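Local structure of OxsB protein (Bacillus megaterium, 5UL3) at residues 287-292 against 339-344; 693-698 against 730-735. The protein catalyses the oxidative ring contraction of dAMP to an oxetane aldehyde in oxetanocin A biosynthesis, using cobalamin, a [4Fe-4S] cluster and S-adenosylmethionine. All coordinates share one frame; numbering follows the deposited sequence.

Interaction 1: 287-292 against 339-344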
loop_
_atom_site.group_PDB
_atom_site.type_symbol
_atom_site.label_atom_id
_atom_site.label_comp_id
_atom_site.label_asym_id
_atom_site.label_seq_id
_atom_site.Cartn_x
_atom_site.Cartn_y
_atom_site.Cartn_z
ATOM N N VAL A 287 -6.854 -10.416 14.088
ATOM C CA VAL A 287 -5.981 -10.566 12.930
ATOM C C VAL A 287 -4.540 -10.507 13.437
ATOM O O VAL A 287 -4.072 -9.440 13.876
ATOM C CB VAL A 287 -6.254 -9.504 11.856
ATOM C CG1 VAL A 287 -5.312 -9.695 10.686
ATOM C CG2 VAL A 287 -7.696 -9.630 11.353
ATOM N N PRO A 288 -3.818 -11.632 13.440
ATOM C CA PRO A 288 -2.459 -11.640 13.992
ATOM C C PRO A 288 -1.430 -11.268 12.938
ATOM O O PRO A 288 -1.774 -10.919 11.806
ATOM C CB PRO A 288 -2.281 -13.099 14.443
ATOM C CG PRO A 288 -3.036 -13.868 13.357
ATOM C CD PRO A 288 -4.211 -12.960 12.930
ATOM N N THR A 289 -0.154 -11.343 13.320
ATOM C CA THR A 289 0.987 -11.204 12.412
ATOM C C THR A 289 0.700 -11.827 11.049
ATOM O O THR A 289 0.263 -12.977 10.995
ATOM C CB THR A 289 2.211 -11.889 13.034
ATOM O OG1 THR A 289 2.416 -11.393 14.363
ATOM C CG2 THR A 289 3.478 -11.664 12.159
ATOM N N PRO A 290 0.914 -11.129 9.929
ATOM C CA PRO A 290 0.732 -11.774 8.627
ATOM C C PRO A 290 1.596 -13.022 8.519
ATOM O O PRO A 290 2.690 -13.093 9.088
ATOM C CB PRO A 290 1.199 -10.707 7.626
ATOM C CG PRO A 290 2.063 -9.808 8.428
ATOM C CD PRO A 290 1.456 -9.768 9.785
ATOM N N SER A 291 1.100 -13.995 7.766
ATOM C CA SER A 291 1.859 -15.223 7.567
ATOM C C SER A 291 3.141 -14.904 6.804
ATOM O O SER A 291 3.148 -14.058 5.908
ATOM C CB SER A 291 1.020 -16.249 6.800
ATOM O OG SER A 291 -0.098 -16.654 7.605
ATOM N N LEU A 292 4.226 -15.594 7.148
ATOM C CA LEU A 292 5.542 -15.250 6.602
ATOM C C LEU A 292 6.096 -16.324 5.664
ATOM O O LEU A 292 7.301 -16.308 5.353
ATOM C CB LEU A 292 6.522 -14.960 7.740
ATOM C CG LEU A 292 6.091 -13.806 8.655
ATOM C CD1 LEU A 292 7.010 -13.660 9.863
ATOM C CD2 LEU A 292 6.023 -12.489 7.880
ATOM N N LEU A 339 3.086 -3.901 18.687
ATOM C CA LEU A 339 4.488 -4.121 19.046
ATOM C C LEU A 339 4.882 -5.580 18.865
ATOM O O LEU A 339 6.014 -5.878 18.449
ATOM C CB LEU A 339 4.731 -3.652 20.483
ATOM C CG LEU A 339 4.647 -2.127 20.666
ATOM C CD1 LEU A 339 4.684 -1.703 22.137
ATOM C CD2 LEU A 339 5.748 -1.426 19.860
ATOM N N LYS A 340 3.961 -6.505 19.163
ATOM C CA LYS A 340 4.236 -7.922 18.941
ATOM C C LYS A 340 4.420 -8.217 17.458
ATOM O O LYS A 340 5.374 -8.900 17.057
ATOM C CB LYS A 340 3.102 -8.787 19.501
ATOM C CG LYS A 340 3.184 -10.230 18.958
ATOM C CD LYS A 340 1.921 -11.020 19.231
ATOM C CE LYS A 340 2.060 -12.485 18.828
ATOM N NZ LYS A 340 2.268 -12.697 17.356
ATOM N N GLN A 341 3.505 -7.720 16.620
ATOM C CA GLN A 341 3.601 -8.013 15.196
ATOM C C GLN A 341 4.850 -7.379 14.592
ATOM O O GLN A 341 5.502 -7.977 13.729
ATOM C CB GLN A 341 2.333 -7.534 14.470
ATOM C CG GLN A 341 1.099 -8.362 14.909
ATOM C CD GLN A 341 -0.108 -8.169 14.014
ATOM O OE1 GLN A 341 0.017 -7.829 12.835
ATOM N NE2 GLN A 341 -1.293 -8.404 14.573
ATOM N N LEU A 342 5.196 -6.167 15.028
ATOM C CA LEU A 342 6.436 -5.554 14.547
ATOM C C LEU A 342 7.641 -6.397 14.953
ATOM O O LEU A 342 8.551 -6.638 14.141
ATOM C CB LEU A 342 6.560 -4.125 15.088
ATOM C CG LEU A 342 5.651 -3.065 14.423
ATOM C CD1 LEU A 342 5.630 -1.812 15.287
ATOM C CD2 LEU A 342 6.101 -2.741 12.976
ATOM N N ASP A 343 7.650 -6.873 16.198
ATOM C CA ASP A 343 8.741 -7.726 16.663
ATOM C C ASP A 343 8.853 -8.992 15.824
ATOM O O ASP A 343 9.962 -9.394 15.449
ATOM C CB ASP A 343 8.543 -8.065 18.139
ATOM C CG ASP A 343 9.648 -8.960 18.682
ATOM O OD1 ASP A 343 10.757 -8.446 18.915
ATOM O OD2 ASP A 343 9.406 -10.174 18.865
ATOM N N ASP A 344 7.714 -9.630 15.515
ATOM C CA ASP A 344 7.715 -10.846 14.704
ATOM C C ASP A 344 8.310 -10.600 13.327
ATOM O O ASP A 344 9.183 -11.351 12.870
ATOM C CB ASP A 344 6.293 -11.396 14.530
ATOM C CG ASP A 344 5.699 -11.940 15.806
ATOM O OD1 ASP A 344 6.457 -12.187 16.764
ATOM O OD2 ASP A 344 4.450 -12.112 15.858
HETATM O O HOH W 1 -1.468 -8.336 10.741
HETATM O O HOH W 2 -0.229 -11.675 16.439
#
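Lys340, Gln341 and Asp344, on one face of helix 335-351, grip the loop 287-292 at Thr289. The helix belongs to the AdoMet radical domain, a partial TIM barrel, following strand 305-311 and the short antiparallel strand 331-332, and the contact exemplifies how a few polar side chains can fasten an irregular linker to a barrel helix. Lys340 enters from the flank: its extended chain bends only at the last torsion (chi4 -64°), bringing NZ to a water that also accepts from the backbone N of Thr289. NZ has a further partner in Thr56.

Next comes Gln341, whose CA lies 5.0 Å from the CA of Thr289. Its amide lies alongside the backbone of Pro288 and Thr289, with CD 3.2 Å from Thr289 N. NE2 gives a weak, bent bond to Val287 O (3.0 Å, 135° at the hydrogen) and a stronger one to Gln337 within its own helix, while a second water joins OE1 to Pro288 O. The amide is thus engaged at both ends. Val287 itself packs near the cobalamin-binding Glu242.

One turn on, Asp344 CB touches Thr289 CG2 at 3.7 Å. Its OD2 takes two donors: Lys340 NZ approaches the syn lone pair in a salt bridge (2.7 Å), and Thr289 OG1 the anti lone pair at 2.6 Å.

Interaction 2: 693-698 against 730-735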
loop_
_atom_site.group_PDB
_atom_site.type_symbol
_atom_site.label_atom_id
_atom_site.label_comp_id
_atom_site.label_asym_id
_atom_site.label_seq_id
_atom_site.Cartn_x
_atom_site.Cartn_y
_atom_site.Cartn_z
ATOM N N TRP A 693 9.965 25.105 -24.960
ATOM C CA TRP A 693 10.484 24.790 -23.637
ATOM C C TRP A 693 11.371 23.551 -23.665
ATOM O O TRP A 693 12.326 23.453 -22.890
ATOM C CB TRP A 693 9.323 24.587 -22.666
ATOM C CG TRP A 693 9.753 24.635 -21.252
ATOM C CD1 TRP A 693 9.915 23.570 -20.396
ATOM C CD2 TRP A 693 10.103 25.804 -20.511
ATOM N NE1 TRP A 693 10.330 24.022 -19.164
ATOM C CE2 TRP A 693 10.446 25.387 -19.207
ATOM C CE3 TRP A 693 10.148 27.168 -20.819
ATOM C CZ2 TRP A 693 10.839 26.282 -18.222
ATOM C CZ3 TRP A 693 10.534 28.055 -19.842
ATOM C CH2 TRP A 693 10.872 27.612 -18.553
ATOM N N GLN A 694 11.074 22.605 -24.553
ATOM C CA GLN A 694 11.863 21.384 -24.656
ATOM C C GLN A 694 13.326 21.668 -24.984
ATOM O O GLN A 694 14.191 20.842 -24.680
ATOM C CB GLN A 694 11.246 20.460 -25.707
ATOM C CG GLN A 694 11.971 19.124 -25.873
ATOM C CD GLN A 694 11.302 18.208 -26.874
ATOM O OE1 GLN A 694 11.152 18.559 -28.044
ATOM N NE2 GLN A 694 10.895 17.022 -26.424
ATOM N N LEU A 695 13.623 22.827 -25.584
ATOM C CA LEU A 695 15.016 23.210 -25.802
ATOM C C LEU A 695 15.787 23.323 -24.491
ATOM O O LEU A 695 17.013 23.165 -24.474
ATOM C CB LEU A 695 15.076 24.537 -26.568
ATOM C CG LEU A 695 14.471 24.498 -27.970
ATOM C CD1 LEU A 695 14.389 25.923 -28.519
ATOM C CD2 LEU A 695 15.319 23.615 -28.888
ATOM N N ILE A 696 15.098 23.592 -23.379
ATOM C CA ILE A 696 15.793 23.620 -22.096
ATOM C C ILE A 696 16.109 22.204 -21.639
ATOM O O ILE A 696 17.187 21.941 -21.095
ATOM C CB ILE A 696 14.969 24.375 -21.039
ATOM C CG1 ILE A 696 14.584 25.760 -21.562
ATOM C CG2 ILE A 696 15.772 24.509 -19.757
ATOM C CD1 ILE A 696 13.580 26.441 -20.689
ATOM N N MET A 697 15.185 21.267 -21.855
ATOM C CA MET A 697 15.493 19.869 -21.571
ATOM C C MET A 697 16.649 19.377 -22.435
ATOM O O MET A 697 17.488 18.591 -21.975
ATOM C CB MET A 697 14.256 19.000 -21.791
ATOM C CG MET A 697 14.425 17.562 -21.353
ATOM S SD MET A 697 14.491 17.426 -19.547
ATOM C CE MET A 697 14.924 15.694 -19.462
ATOM N N GLU A 698 16.720 19.832 -23.694
ATOM C CA GLU A 698 17.853 19.443 -24.529
ATOM C C GLU A 698 19.159 19.898 -23.898
ATOM O O GLU A 698 20.143 19.152 -23.885
ATOM C CB GLU A 698 17.731 20.016 -25.948
ATOM C CG GLU A 698 18.912 19.546 -26.822
ATOM C CD GLU A 698 19.066 20.278 -28.147
ATOM O OE1 GLU A 698 18.365 21.276 -28.378
ATOM O OE2 GLU A 698 19.904 19.831 -28.963
ATOM N N SER A 730 16.829 12.663 -31.454
ATOM C CA SER A 730 16.191 12.501 -32.755
ATOM C C SER A 730 14.683 12.713 -32.692
ATOM O O SER A 730 14.070 13.011 -33.721
ATOM C CB SER A 730 16.496 11.116 -33.330
ATOM O OG SER A 730 15.435 10.220 -33.069
ATOM N N ASP A 731 14.072 12.573 -31.516
ATOM C CA ASP A 731 12.630 12.749 -31.372
ATOM C C ASP A 731 12.225 14.158 -30.973
ATOM O O ASP A 731 11.034 14.388 -30.727
ATOM C CB ASP A 731 12.076 11.762 -30.336
ATOM C CG ASP A 731 12.104 10.334 -30.825
ATOM O OD1 ASP A 731 12.168 10.137 -32.056
ATOM O OD2 ASP A 731 12.065 9.408 -29.992
ATOM N N MET A 732 13.161 15.104 -30.897
ATOM C CA MET A 732 12.823 16.446 -30.429
ATOM C C MET A 732 11.723 17.068 -31.280
ATOM O O MET A 732 11.741 16.977 -32.510
ATOM C CB MET A 732 14.045 17.357 -30.457
ATOM C CG MET A 732 15.049 17.073 -29.373
ATOM S SD MET A 732 16.365 18.285 -29.331
ATOM C CE MET A 732 15.464 19.800 -29.058
ATOM N N GLY A 733 10.774 17.725 -30.616
ATOM C CA GLY A 733 9.670 18.383 -31.294
ATOM C C GLY A 733 8.638 17.461 -31.899
ATOM O O GLY A 733 7.630 17.950 -32.426
ATOM N N ASN A 734 8.862 16.151 -31.866
ATOM C CA ASN A 734 7.867 15.154 -32.235
ATOM C C ASN A 734 7.015 14.823 -31.016
ATOM O O ASN A 734 7.549 14.546 -29.935
ATOM C CB ASN A 734 8.558 13.895 -32.757
ATOM C CG ASN A 734 8.255 13.618 -34.210
ATOM O OD1 ASN A 734 7.485 14.338 -34.845
ATOM N ND2 ASN A 734 8.861 12.563 -34.749
ATOM N N TRP A 735 5.696 14.854 -31.180
ATOM C CA TRP A 735 4.789 14.615 -30.069
ATOM C C TRP A 735 3.757 13.556 -30.449
ATOM O O TRP A 735 3.332 13.467 -31.605
ATOM C CB TRP A 735 4.106 15.922 -29.624
ATOM C CG TRP A 735 5.078 16.999 -29.165
ATOM C CD1 TRP A 735 5.455 18.116 -29.859
ATOM C CD2 TRP A 735 5.794 17.045 -27.918
ATOM N NE1 TRP A 735 6.349 18.859 -29.118
ATOM C CE2 TRP A 735 6.577 18.219 -27.926
ATOM C CE3 TRP A 735 5.848 16.204 -26.797
ATOM C CZ2 TRP A 735 7.408 18.575 -26.859
ATOM C CZ3 TRP A 735 6.668 16.564 -25.735
ATOM C CH2 TRP A 735 7.443 17.733 -25.777
HETATM O O HOH W 3 9.776 14.909 -28.213
#
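This is a helix-to-turn contact near the surface of the C-terminal helix bundle, where Gln694 and Glu698 of helix 683-709 receive the chain that follows helix 720-730. It shows how one glutamine can hold a turn by both ends of its amide. With CG anti to the backbone N (chi1 -178°) and the chain extended beyond, Gln694 reaches straight across, and its OE1 accepts the N-H of Gly733 at 2.7 Å. The donor lies in the carbonyl plane.

NE2 of Gln694 donates to a water that in turn bonds Asp731 O and Asn734 O. The same nitrogen meets the Trp735 ring obliquely, 3.6 Å from CH2, with the amide and indole planes 15° apart; the indole N-H is held by Thr691.

Met732 crosses Glu698 at about a right angle. Its last torsion (chi3 59°) folds CE back to 3.3 Å from Glu698 OE1 and 3.8 Å from Leu695 CD2, while the other carboxylate oxygen, OE2, forms a salt bridge with Arg702. The gripped element is a type II beta turn from Asp731 to Asn734, closed by Asn734 N to Asp731 O, with glycine at its third position as that turn type favours.

How the interactions relate
Followed from the N terminus, the chain passes through the N-terminal domain and the cobalamin-binding Rossmann fold before interaction 1 opens at 287-292. The 46 residues between its segments form its loop, which includes strand 305-311 and the cluster-binding cysteines Cys313, Cys318 and Cys321. The rest of the partial barrel and much of the helix bundle follow before interaction 2 opens at 693-698; its shorter, largely helical loop of 31 residues ends at 730-735, almost at the C terminus. The two closures run in series, neither nesting nor crossing. With centres about 51 Å apart, they illustrate local fastening at two distant sites, on opposite sides of the chain's centre: one ties a linker to the barrel, the other the chain's tail to the bundle.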